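Local atomic coordinates of putative amidohydrolase/peptidase (PDB entry 4WJB), a protein that probably hydrolyses carbon-nitrogen bonds other than peptide bonds, as a zinc-dependent member of the peptidase M20 family. Residues A[200-205]-A[383-388]; A[214-219]-A[359-364]; A[231-236]-A[328-333]; A[275-280]-A[294-299]. One frame throughout, in Å; residues are numbered along the deposited sequence.

Overall arrangement
All four contacts pair neighbouring strands, two in the zinc-bearing part of the chain and two in the part that includes the M20 dimerisation region. Interaction 1 is fully buried and reaches the metal through His203. Interaction 2 lies next to it, joined by a probable hydrogen bond from Gly218 N to Phe386 O (2.8 Å), and is more open and more polar in its side chains. Strand 217-234 serves both interaction 2 and interaction 3, whose centres are about 45 Å apart. Interactions 3 and 4 meet where this strand pairs with 289-302. Interaction 3 is partly exposed, with water on one face; interaction 4 is buried and comes within reach of the second subunit.

Interaction 1. Residues A[200-205]-A[383-388]; sequences YELHIE and GMIFVP. With ZN (zinc ion), chain E; EDO (1,2-ethanediol), chain J; EDO (1,2-ethanediol), chain K.
Leu202 and Ile385 are paired on neighbouring parallel strands, their side chains crossing at a slant, and the leucine branch CD1 leans over the backbone to fill the notch beside Ile385 CG2 (3.8 Å). On the same face Gly383 has no side chain, leaving the aromatic ring of Tyr200 to pass beside it, while Ile204 CG2 meets Val387 CG2. This face is covered by helices 345-357 and 403-421. The other face carries Glu201, Met384, His203 and Phe386. Met384, bent at its last torsion (chi3 80°), brings CE against Glu201 CG (3.8 Å) and near His203 CB. Beyond the strand end, Glu205 CA rests over one face of the Phe386 ring, 4.1 Å from its centroid.

Backbone bonds stitch the strands from Glu201 N to Gly383 O through to Glu205 N to Val387 O. The Glu201 carboxylate is held by Ser95 and the amide of Ala373. His203 donates from ND1 to the carbonyl O of Ile204 (2.8 Å) at 176°, almost in its ring plane; this bond fixes the ring's rotation and leaves NE2 for the zinc ion, at 2.2 Å. His96, Asp107 and a water complete the zinc shell, the metal site at a strand end expected of an M20 catalytic domain.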
loop_
_atom_site.group_PDB
_atom_site.type_symbol
_atom_site.label_atom_id
_atom_site.label_comp_id
_atom_site.label_asym_id
_atom_site.label_seq_id
_atom_site.Cartn_x
_atom_site.Cartn_y
_atom_site.Cartn_z
ATOM N N TYR A 200 40.077 -14.437 -1.180
ATOM C CA TYR A 200 39.010 -15.183 -1.832
ATOM C C TYR A 200 37.967 -15.607 -0.818
ATOM O O TYR A 200 38.318 -16.118 0.235
ATOM C CB TYR A 200 39.567 -16.420 -2.531
ATOM C CG TYR A 200 40.515 -16.118 -3.659
ATOM C CD1 TYR A 200 40.037 -15.815 -4.924
ATOM C CD2 TYR A 200 41.890 -16.147 -3.462
ATOM C CE1 TYR A 200 40.901 -15.540 -5.968
ATOM C CE2 TYR A 200 42.762 -15.877 -4.501
ATOM C CZ TYR A 200 42.267 -15.576 -5.745
ATOM O OH TYR A 200 43.132 -15.303 -6.773
ATOM N N GLU A 201 36.689 -15.406 -1.134
ATOM C CA GLU A 201 35.618 -15.909 -0.278
ATOM C C GLU A 201 34.705 -16.856 -1.051
ATOM O O GLU A 201 34.147 -16.502 -2.090
ATOM C CB GLU A 201 34.793 -14.761 0.327
ATOM C CG GLU A 201 33.653 -15.257 1.218
ATOM C CD GLU A 201 33.015 -14.163 2.062
ATOM O OE1 GLU A 201 32.050 -14.468 2.798
ATOM O OE2 GLU A 201 33.473 -13.007 1.997
ATOM N N LEU A 202 34.567 -18.065 -0.528
ATOM C CA LEU A 202 33.655 -19.067 -1.063
ATOM C C LEU A 202 32.307 -18.946 -0.352
ATOM O O LEU A 202 32.272 -18.890 0.867
ATOM C CB LEU A 202 34.265 -20.461 -0.874
ATOM C CG LEU A 202 33.442 -21.706 -1.183
ATOM C CD1 LEU A 202 33.085 -21.768 -2.661
ATOM C CD2 LEU A 202 34.211 -22.947 -0.749
ATOM N N HIS A 203 31.205 -18.884 -1.101
ATOM C CA HIS A 203 29.892 -18.639 -0.498
ATOM C C HIS A 203 28.783 -19.207 -1.387
ATOM O O HIS A 203 28.915 -19.253 -2.612
ATOM C CB HIS A 203 29.682 -17.125 -0.272
ATOM C CG HIS A 203 28.706 -16.779 0.821
ATOM N ND1 HIS A 203 27.338 -16.892 0.668
ATOM C CD2 HIS A 203 28.900 -16.279 2.068
ATOM C CE1 HIS A 203 26.737 -16.501 1.779
ATOM N NE2 HIS A 203 27.660 -16.123 2.646
ATOM N N ILE A 204 27.692 -19.654 -0.777
ATOM C CA ILE A 204 26.533 -20.064 -1.554
ATOM C C ILE A 204 25.937 -18.830 -2.224
ATOM O O ILE A 204 26.090 -17.709 -1.726
ATOM C CB ILE A 204 25.470 -20.755 -0.689
ATOM C CG1 ILE A 204 24.905 -19.775 0.340
ATOM C CG2 ILE A 204 26.062 -21.981 -0.004
ATOM C CD1 ILE A 204 23.659 -20.275 1.038
ATOM N N GLU A 205 25.265 -19.032 -3.351
ATOM C CA GLU A 205 24.752 -17.908 -4.131
ATOM C C GLU A 205 23.714 -17.070 -3.380
ATOM O O GLU A 205 23.716 -15.842 -3.497
ATOM C CB GLU A 205 24.135 -18.390 -5.450
ATOM C CG GLU A 205 23.548 -17.237 -6.269
ATOM C CD GLU A 205 22.723 -17.690 -7.457
ATOM O OE1 GLU A 205 22.940 -18.815 -7.960
ATOM O OE2 GLU A 205 21.856 -16.905 -7.890
ATOM N N GLY A 383 38.451 -11.715 -4.753
ATOM C CA GLY A 383 37.464 -12.349 -5.610
ATOM C C GLY A 383 36.524 -13.235 -4.806
ATOM O O GLY A 383 36.769 -13.516 -3.628
ATOM N N MET A 384 35.440 -13.675 -5.436
ATOM C CA MET A 384 34.506 -14.580 -4.774
ATOM C C MET A 384 34.174 -15.777 -5.661
ATOM O O MET A 384 34.283 -15.717 -6.888
ATOM C CB MET A 384 33.213 -13.853 -4.384
ATOM C CG MET A 384 33.370 -12.786 -3.307
ATOM S SD MET A 384 31.779 -12.283 -2.590
ATOM C CE MET A 384 31.480 -13.622 -1.433
ATOM N N ILE A 385 33.771 -16.864 -5.014
ATOM C CA ILE A 385 33.364 -18.092 -5.679
ATOM C C ILE A 385 31.988 -18.493 -5.159
ATOM O O ILE A 385 31.811 -18.655 -3.948
ATOM C CB ILE A 385 34.366 -19.237 -5.418
ATOM C CG1 ILE A 385 35.781 -18.822 -5.825
ATOM C CG2 ILE A 385 33.932 -20.503 -6.156
ATOM C CD1 ILE A 385 36.883 -19.682 -5.195
ATOM N N PHE A 386 31.016 -18.626 -6.061
ATOM C CA PHE A 386 29.670 -19.061 -5.692
ATOM C C PHE A 386 29.430 -20.522 -6.056
ATOM O O PHE A 386 29.920 -21.007 -7.075
ATOM C CB PHE A 386 28.598 -18.202 -6.380
ATOM C CG PHE A 386 28.305 -16.895 -5.687
ATOM C CD1 PHE A 386 28.984 -16.530 -4.536
ATOM C CD2 PHE A 386 27.348 -16.032 -6.196
ATOM C CE1 PHE A 386 28.715 -15.328 -3.904
ATOM C CE2 PHE A 386 27.069 -14.827 -5.565
ATOM C CZ PHE A 386 27.756 -14.477 -4.417
ATOM N N VAL A 387 28.673 -21.216 -5.211
ATOM C CA VAL A 387 28.059 -22.492 -5.572
ATOM C C VAL A 387 26.544 -22.287 -5.557
ATOM O O VAL A 387 26.060 -21.335 -4.941
ATOM C CB VAL A 387 28.447 -23.633 -4.608
ATOM C CG1 VAL A 387 29.937 -23.936 -4.702
ATOM C CG2 VAL A 387 28.034 -23.296 -3.180
ATOM N N PRO A 388 25.785 -23.168 -6.232
ATOM C CA PRO A 388 24.336 -22.957 -6.221
ATOM C C PRO A 388 23.735 -23.317 -4.869
ATOM O O PRO A 388 24.406 -23.921 -4.034
ATOM C CB PRO A 388 23.820 -23.915 -7.312
ATOM C CG PRO A 388 25.058 -24.448 -8.015
ATOM C CD PRO A 388 26.161 -24.352 -7.023
HETATM ZN ZN ZN E . 26.917 -15.101 4.392
HETATM C C1 EDO J . 37.822 -13.281 1.938
HETATM O O1 EDO J . 38.717 -13.411 3.043
HETATM C C2 EDO J . 36.674 -12.374 2.358
HETATM O O2 EDO J . 35.990 -12.969 3.463
HETATM C C1 EDO K . 46.735 -11.948 -7.813
HETATM O O1 EDO K . 46.603 -10.537 -7.625
HETATM C C2 EDO K . 45.396 -12.616 -7.524
HETATM O O2 EDO K . 45.630 -13.968 -7.117
HETATM O O HOH W 1 28.042 -13.431 3.763
#

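Interaction 2. Residues A[214-219]-A[359-364]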
loop_
_atom_site.group_PDB
_atom_site.type_symbol
_atom_site.label_atom_id
_atom_site.label_comp_id
_atom_site.label_asym_id
_atom_site.label_seq_id
_atom_site.Cartn_x
_atom_site.Cartn_y
_atom_site.Cartn_z
ATOM N N GLY A 214 21.997 -24.394 -14.431
ATOM C CA GLY A 214 22.669 -25.681 -14.424
ATOM C C GLY A 214 24.177 -25.532 -14.397
ATOM O O GLY A 214 24.906 -26.356 -14.956
ATOM N N LYS A 215 24.642 -24.466 -13.753
ATOM C CA LYS A 215 26.068 -24.197 -13.629
ATOM C C LYS A 215 26.494 -24.392 -12.185
ATOM O O LYS A 215 25.822 -23.937 -11.262
ATOM C CB LYS A 215 26.402 -22.780 -14.101
ATOM C CG LYS A 215 26.082 -22.519 -15.568
ATOM C CD LYS A 215 26.757 -23.551 -16.459
ATOM C CE LYS A 215 26.517 -23.261 -17.932
ATOM N NZ LYS A 215 27.154 -21.984 -18.347
ATOM N N THR A 216 27.614 -25.079 -11.998
ATOM C CA THR A 216 28.083 -25.420 -10.665
ATOM C C THR A 216 28.829 -24.264 -10.001
ATOM O O THR A 216 28.687 -24.032 -8.802
ATOM C CB THR A 216 28.990 -26.662 -10.716
ATOM O OG1 THR A 216 28.251 -27.770 -11.249
ATOM C CG2 THR A 216 29.495 -27.019 -9.334
ATOM N N ILE A 217 29.624 -23.537 -10.779
ATOM C CA ILE A 217 30.478 -22.497 -10.219
ATOM C C ILE A 217 30.119 -21.101 -10.706
ATOM O O ILE A 217 30.067 -20.845 -11.905
ATOM C CB ILE A 217 31.959 -22.754 -10.553
ATOM C CG1 ILE A 217 32.436 -24.073 -9.931
ATOM C CG2 ILE A 217 32.816 -21.575 -10.103
ATOM C CD1 ILE A 217 32.269 -24.148 -8.417
ATOM N N GLY A 218 29.882 -20.191 -9.767
ATOM C CA GLY A 218 29.676 -18.800 -10.108
ATOM C C GLY A 218 30.959 -18.005 -9.969
ATOM O O GLY A 218 31.491 -17.853 -8.865
ATOM N N VAL A 219 31.468 -17.513 -11.095
ATOM C CA VAL A 219 32.607 -16.603 -11.095
ATOM C C VAL A 219 32.107 -15.193 -10.788
ATOM O O VAL A 219 31.575 -14.511 -11.667
ATOM C CB VAL A 219 33.342 -16.611 -12.448
ATOM C CG1 VAL A 219 34.524 -15.654 -12.420
ATOM C CG2 VAL A 219 33.790 -18.020 -12.808
ATOM N N GLY A 359 37.243 -28.891 -14.974
ATOM C CA GLY A 359 36.187 -29.372 -15.845
ATOM C C GLY A 359 34.802 -29.099 -15.280
ATOM O O GLY A 359 33.849 -29.826 -15.559
ATOM N N LEU A 360 34.694 -28.043 -14.480
ATOM C CA LEU A 360 33.440 -27.709 -13.821
ATOM C C LEU A 360 32.636 -26.712 -14.639
ATOM O O LEU A 360 33.194 -25.774 -15.207
ATOM C CB LEU A 360 33.709 -27.147 -12.421
ATOM C CG LEU A 360 34.227 -28.159 -11.399
ATOM C CD1 LEU A 360 34.701 -27.464 -10.125
ATOM C CD2 LEU A 360 33.145 -29.182 -11.087
ATOM N N SER A 361 31.325 -26.919 -14.707
ATOM C CA SER A 361 30.450 -25.951 -15.356
ATOM C C SER A 361 30.501 -24.645 -14.572
ATOM O O SER A 361 30.535 -24.656 -13.340
ATOM C CB SER A 361 29.014 -26.473 -15.443
ATOM O OG SER A 361 28.465 -26.669 -14.152
ATOM N N HIS A 362 30.515 -23.524 -15.284
ATOM C CA HIS A 362 30.670 -22.230 -14.632
ATOM C C HIS A 362 30.068 -21.091 -15.446
ATOM O O HIS A 362 29.839 -21.223 -16.646
ATOM C CB HIS A 362 32.153 -21.951 -14.371
ATOM C CG HIS A 362 32.974 -21.861 -15.620
ATOM N ND1 HIS A 362 33.239 -20.666 -16.254
ATOM C CD2 HIS A 362 33.576 -22.822 -16.362
ATOM C CE1 HIS A 362 33.978 -20.892 -17.326
ATOM N NE2 HIS A 362 34.196 -22.191 -17.414
ATOM N N MET A 363 29.814 -19.972 -14.778
ATOM C CA MET A 363 29.351 -18.763 -15.442
ATOM C C MET A 363 29.692 -17.547 -14.597
ATOM O O MET A 363 29.832 -17.656 -13.383
ATOM C CB MET A 363 27.842 -18.824 -15.700
ATOM C CG MET A 363 27.011 -18.975 -14.437
ATOM S SD MET A 363 25.228 -18.948 -14.740
ATOM C CE MET A 363 24.953 -17.220 -15.120
ATOM N N ASP A 364 29.827 -16.393 -15.242
ATOM C CA ASP A 364 29.997 -15.137 -14.524
ATOM C C ASP A 364 28.698 -14.764 -13.812
ATOM O O ASP A 364 27.599 -14.997 -14.322
ATOM C CB ASP A 364 30.420 -14.014 -15.475
ATOM C CG ASP A 364 31.870 -14.130 -15.921
ATOM O OD1 ASP A 364 32.500 -15.186 -15.694
ATOM O OD2 ASP A 364 32.381 -13.153 -16.507
#
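Ser361 and Lys215 face each other where two parallel strands begin, and the serine hydroxyl accepts two bonds. With OG placed between its own backbone N and carbonyl carbon (chi1 63°), it takes one from Thr216 N at 2.8 Å and one from Thr216 OG1 at 3.1 Å. Ser361 O takes the next amide, Ile217 N, at 2.9 Å, so a single residue ties down two successive amides.

Lys215 folds back over the neighbouring strand. Bends at chi2 and chi4 carry CD past Ser361 CB and set NZ 3.3 Å from His362 O, well above the carbonyl plane. The Lys215 and Met363 side chains cross at about a right angle, with Lys215 CG 3.8 Å from Met363 SD. On the opposite face Val219 runs alongside Asp364, its CB 3.6 Å from OD1; that carboxylate is bridged to Arg352. Regular ladder bonds follow, Met363 N to Ile217 O and Val219 N to Met363 O (2.8 Å).

Met363 also packs on helix 209-213, which ends in a Schellman motif at Gly214. Ile217 and Leu360 lie on helix 403-421, and Val219 and His362 on helix 345-357. Strand 217-234 is thus flanked here by 362-367 and, through Gly218, by 382-387.

Interaction 3. Residues A[231-236]-A[328-333]; sequences VTLTGV and LGAQIE
Leu328, just ahead of its strand, lays CD2 against Gly235 CA at 3.5 Å, so the branched leucine end covers a backbone position that has no side chain. CD1 approaches Leu233 CD1 more loosely. Gly329 then opens the antiparallel ladder: it donates to Thr234 O and accepts from Thr234 N (2.7 Å), a hydrogen-bonded pair. Ala330 faces Leu233 in the following non-hydrogen-bonded pair, its small CB meeting the leucine branch CD2 at 3.9 Å.

Gln331 forms the second hydrogen-bonded pair with Thr232, both bonds 2.9 Å long, and its side chain runs alongside that of the threonine on the same face. CG lies anti to the carbonyl carbon (chi1 -65°), and the extended chain brings OE1 close to Thr232 CG2. A water sits among these groups, 2.6 Å from Gln331 OE1 and also bonded to Thr234 OG1 and Thr232 O, linking side chains from both strands to the backbone. Ile332 closes the run on the face of Ala330 and Leu233, where its CG1 touches Val231 CG2 obliquely at 3.8 Å. Helix 305-326 covers that aliphatic face: Val231 and Ile332 both reach Leu319, and Ala330 reaches Ala323.

The ladder is therefore two-sided in its chemistry. Aliphatic carbons mate with the helix, whereas the two threonines and the glutamine make the other face polar, where one ordered water ties their oxygens to the backbone.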
loop_
_atom_site.group_PDB
_atom_site.type_symbol
_atom_site.label_atom_id
_atom_site.label_comp_id
_atom_site.label_asym_id
_atom_site.label_seq_id
_atom_site.Cartn_x
_atom_site.Cartn_y
_atom_site.Cartn_z
ATOM N N VAL A 231 9.407 8.225 -2.983
ATOM C CA VAL A 231 8.588 9.030 -3.874
ATOM C C VAL A 231 7.218 9.292 -3.264
ATOM O O VAL A 231 6.528 8.362 -2.847
ATOM C CB VAL A 231 8.395 8.357 -5.245
ATOM C CG1 VAL A 231 7.470 9.199 -6.118
ATOM C CG2 VAL A 231 9.736 8.142 -5.932
ATOM N N THR A 232 6.836 10.562 -3.206
ATOM C CA THR A 232 5.505 10.931 -2.741
ATOM C C THR A 232 4.715 11.613 -3.847
ATOM O O THR A 232 5.136 12.637 -4.386
ATOM C CB THR A 232 5.565 11.859 -1.515
ATOM O OG1 THR A 232 6.095 11.135 -0.401
ATOM C CG2 THR A 232 4.172 12.360 -1.160
ATOM N N LEU A 233 3.573 11.028 -4.194
ATOM C CA LEU A 233 2.662 11.633 -5.155
ATOM C C LEU A 233 1.487 12.270 -4.430
ATOM O O LEU A 233 0.882 11.653 -3.555
ATOM C CB LEU A 233 2.162 10.597 -6.159
ATOM C CG LEU A 233 3.202 10.067 -7.142
ATOM C CD1 LEU A 233 2.596 8.982 -8.009
ATOM C CD2 LEU A 233 3.736 11.205 -7.992
ATOM N N THR A 234 1.171 13.508 -4.796
ATOM C CA THR A 234 0.104 14.241 -4.131
ATOM C C THR A 234 -1.025 14.553 -5.099
ATOM O O THR A 234 -0.821 15.217 -6.116
ATOM C CB THR A 234 0.617 15.547 -3.513
ATOM O OG1 THR A 234 1.622 15.250 -2.538
ATOM C CG2 THR A 234 -0.528 16.308 -2.848
ATOM N N GLY A 235 -2.213 14.057 -4.779
ATOM C CA GLY A 235 -3.387 14.309 -5.591
ATOM C C GLY A 235 -4.476 14.988 -4.796
ATOM O O GLY A 235 -4.197 15.830 -3.943
ATOM N N VAL A 236 -5.722 14.621 -5.074
ATOM C CA VAL A 236 -6.861 15.232 -4.404
ATOM C C VAL A 236 -7.814 14.176 -3.858
ATOM O O VAL A 236 -8.360 13.375 -4.619
ATOM C CB VAL A 236 -7.636 16.162 -5.358
ATOM C CG1 VAL A 236 -8.843 16.764 -4.656
ATOM C CG2 VAL A 236 -6.726 17.256 -5.893
ATOM N N LEU A 328 -0.613 15.516 -10.940
ATOM C CA LEU A 328 -0.194 15.174 -9.587
ATOM C C LEU A 328 1.048 15.949 -9.172
ATOM O O LEU A 328 1.922 16.225 -9.997
ATOM C CB LEU A 328 0.088 13.674 -9.479
ATOM C CG LEU A 328 -1.101 12.738 -9.682
ATOM C CD1 LEU A 328 -0.626 11.305 -9.800
ATOM C CD2 LEU A 328 -2.083 12.888 -8.538
ATOM N N GLY A 329 1.126 16.292 -7.891
ATOM C CA GLY A 329 2.350 16.825 -7.326
ATOM C C GLY A 329 3.293 15.668 -7.066
ATOM O O GLY A 329 2.861 14.600 -6.632
ATOM N N ALA A 330 4.579 15.868 -7.339
ATOM C CA ALA A 330 5.556 14.800 -7.180
ATOM C C ALA A 330 6.751 15.254 -6.356
ATOM O O ALA A 330 7.217 16.385 -6.485
ATOM C CB ALA A 330 6.016 14.297 -8.542
ATOM N N GLN A 331 7.230 14.356 -5.503
ATOM C CA GLN A 331 8.428 14.584 -4.710
ATOM C C GLN A 331 9.265 13.316 -4.758
ATOM O O GLN A 331 8.726 12.213 -4.656
ATOM C CB GLN A 331 8.083 14.934 -3.264
ATOM C CG GLN A 331 7.347 16.249 -3.081
ATOM C CD GLN A 331 6.677 16.348 -1.723
ATOM O OE1 GLN A 331 5.553 15.876 -1.536
ATOM N NE2 GLN A 331 7.368 16.957 -0.765
ATOM N N ILE A 332 10.574 13.465 -4.921
ATOM C CA ILE A 332 11.462 12.306 -4.935
ATOM C C ILE A 332 12.758 12.607 -4.199
ATOM O O ILE A 332 13.332 13.685 -4.346
ATOM C CB ILE A 332 11.776 11.838 -6.380
ATOM C CG1 ILE A 332 12.667 10.593 -6.360
ATOM C CG2 ILE A 332 12.404 12.964 -7.203
ATOM C CD1 ILE A 332 12.880 9.964 -7.727
ATOM N N GLU A 333 13.203 11.652 -3.388
ATOM C CA GLU A 333 14.444 11.803 -2.643
ATOM C C GLU A 333 15.270 10.532 -2.711
ATOM O O GLU A 333 14.800 9.453 -2.355
ATOM C CB GLU A 333 14.167 12.162 -1.182
HETATM O O HOH W 2 4.118 15.056 -3.496
#

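Interaction 4. Residues A[275-280]-A[294-299]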
loop_
_atom_site.group_PDB
_atom_site.type_symbol
_atom_site.label_atom_id
_atom_site.label_comp_id
_atom_site.label_asym_id
_atom_site.label_seq_id
_atom_site.Cartn_x
_atom_site.Cartn_y
_atom_site.Cartn_z
ATOM N N ALA A 275 15.329 -3.726 -10.400
ATOM C CA ALA A 275 14.494 -2.542 -10.221
ATOM C C ALA A 275 13.227 -2.941 -9.500
ATOM O O ALA A 275 12.494 -3.805 -9.973
ATOM C CB ALA A 275 14.179 -1.897 -11.551
ATOM N N THR A 276 12.974 -2.323 -8.351
ATOM C CA THR A 276 11.930 -2.817 -7.458
ATOM C C THR A 276 11.183 -1.719 -6.701
ATOM O O THR A 276 11.789 -0.798 -6.153
ATOM C CB THR A 276 12.524 -3.794 -6.415
ATOM O OG1 THR A 276 13.408 -4.715 -7.065
ATOM C CG2 THR A 276 11.425 -4.566 -5.701
ATOM N N VAL A 277 9.861 -1.830 -6.672
ATOM C CA VAL A 277 9.051 -1.049 -5.746
ATOM C C VAL A 277 8.552 -2.031 -4.693
ATOM O O VAL A 277 7.688 -2.858 -4.968
ATOM C CB VAL A 277 7.881 -0.332 -6.450
ATOM C CG1 VAL A 277 6.990 0.381 -5.432
ATOM C CG2 VAL A 277 8.411 0.661 -7.473
ATOM N N GLY A 278 9.131 -1.974 -3.498
ATOM C CA GLY A 278 8.841 -2.973 -2.484
ATOM C C GLY A 278 7.845 -2.510 -1.440
ATOM O O GLY A 278 7.270 -3.324 -0.711
ATOM N N MET A 279 7.639 -1.199 -1.370
ATOM C CA MET A 279 6.779 -0.615 -0.346
ATOM C C MET A 279 5.861 0.451 -0.929
ATOM O O MET A 279 6.299 1.305 -1.694
ATOM C CB MET A 279 7.627 -0.026 0.787
ATOM C CG MET A 279 6.830 0.644 1.903
ATOM S SD MET A 279 7.908 1.265 3.222
ATOM C CE MET A 279 6.691 1.803 4.424
ATOM N N ILE A 280 4.583 0.390 -0.573
ATOM C CA ILE A 280 3.636 1.410 -1.004
ATOM C C ILE A 280 2.664 1.743 0.125
ATOM O O ILE A 280 2.251 0.869 0.893
ATOM C CB ILE A 280 2.853 0.976 -2.279
ATOM C CG1 ILE A 280 1.918 2.096 -2.756
ATOM C CG2 ILE A 280 2.077 -0.304 -2.037
ATOM C CD1 ILE A 280 1.242 1.802 -4.075
ATOM N N CYS A 294 0.007 9.140 -2.158
ATOM C CA CYS A 294 0.616 7.831 -2.292
ATOM C C CYS A 294 2.132 7.888 -2.156
ATOM O O CYS A 294 2.810 8.590 -2.903
ATOM C CB CYS A 294 0.235 7.197 -3.626
ATOM S SG CYS A 294 0.651 5.434 -3.699
ATOM N N PHE A 295 2.645 7.141 -1.188
ATOM C CA PHE A 295 4.079 7.013 -0.965
ATOM C C PHE A 295 4.539 5.646 -1.451
ATOM O O PHE A 295 3.847 4.646 -1.248
ATOM C CB PHE A 295 4.403 7.213 0.522
ATOM C CG PHE A 295 5.768 6.716 0.933
ATOM C CD1 PHE A 295 6.877 7.543 0.845
ATOM C CD2 PHE A 295 5.936 5.432 1.435
ATOM C CE1 PHE A 295 8.133 7.094 1.231
ATOM C CE2 PHE A 295 7.189 4.975 1.819
ATOM C CZ PHE A 295 8.287 5.808 1.720
ATOM N N PHE A 296 5.692 5.599 -2.111
ATOM C CA PHE A 296 6.298 4.322 -2.473
ATOM C C PHE A 296 7.808 4.436 -2.624
ATOM O O PHE A 296 8.348 5.523 -2.840
ATOM C CB PHE A 296 5.677 3.757 -3.761
ATOM C CG PHE A 296 5.927 4.593 -4.987
ATOM C CD1 PHE A 296 5.055 5.618 -5.336
ATOM C CD2 PHE A 296 7.022 4.341 -5.804
ATOM C CE1 PHE A 296 5.277 6.382 -6.471
ATOM C CE2 PHE A 296 7.252 5.104 -6.938
ATOM C CZ PHE A 296 6.379 6.125 -7.271
ATOM N N THR A 297 8.486 3.302 -2.492
ATOM C CA THR A 297 9.941 3.267 -2.575
ATOM C C THR A 297 10.408 2.728 -3.916
ATOM O O THR A 297 9.694 1.980 -4.581
ATOM C CB THR A 297 10.547 2.397 -1.467
ATOM O OG1 THR A 297 10.055 1.058 -1.597
ATOM C CG2 THR A 297 10.179 2.944 -0.086
ATOM N N VAL A 298 11.614 3.121 -4.312
ATOM C CA VAL A 298 12.243 2.572 -5.501
ATOM C C VAL A 298 13.684 2.218 -5.168
ATOM O O VAL A 298 14.381 2.988 -4.502
ATOM C CB VAL A 298 12.219 3.562 -6.688
ATOM C CG1 VAL A 298 12.839 2.932 -7.925
ATOM C CG2 VAL A 298 10.799 4.011 -6.991
ATOM N N GLU A 299 14.137 1.054 -5.612
ATOM C CA GLU A 299 15.562 0.759 -5.505
ATOM C C GLU A 299 16.084 0.171 -6.810
ATOM O O GLU A 299 15.428 -0.652 -7.451
ATOM C CB GLU A 299 15.852 -0.170 -4.312
ATOM C CG GLU A 299 15.241 -1.555 -4.380
ATOM C CD GLU A 299 16.146 -2.617 -3.764
ATOM O OE1 GLU A 299 16.339 -2.617 -2.529
ATOM O OE2 GLU A 299 16.679 -3.447 -4.527
HETATM O O HOH W 3 15.810 -3.669 -7.040
HETATM O O HOH W 4 11.687 -0.368 -3.217
#
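A beta hairpin made by strands 274-283 and 289-302 holds this contact, in the region assigned to M20 dimerisation, and its ladder is interrupted midway. Thr276 and Glu299 form a regular hydrogen-bonded antiparallel pair, with Glu299 N donating to Thr276 O at 3.0 Å. After it the register slips by one, and pairing resumes with Thr297 N to Met279 O (3.1 Å) and the non-hydrogen-bonded pair Ile280 and Phe296.

Water and Thr297 fill in for the missing bonds. Thr297 OG1 stands between its own N and carbonyl carbon (chi1 60°), facing the irregular 277-279 backbone; it donates to a water 2.7 Å away, and only weakly accepts from Met279 N. The same water accepts from Gly278 N and donates to Thr276 O, so it bridges the break. A second water links Thr276 OG1, 2.6 Å away, to Glu299 O and OE2; the carboxylate is also paired with Arg301.

Val277 pushes its methyls against Thr297 O, with CG1 also 4.0 Å from Phe296 CD2. The extended Met279 brings SD to the edge of the Phe295 ring, 4.0 Å from CE2, a Met-aromatic contact. Ile280 CG1 rests on Cys294 SG (3.7 Å). Arg248 of the second subunit bonds to Thr276 OG1 and Asn285 of that subunit to Ile280 N, placing this hairpin, with its interrupted ladder, at a subunit interface, as in dimeric M20 enzymes.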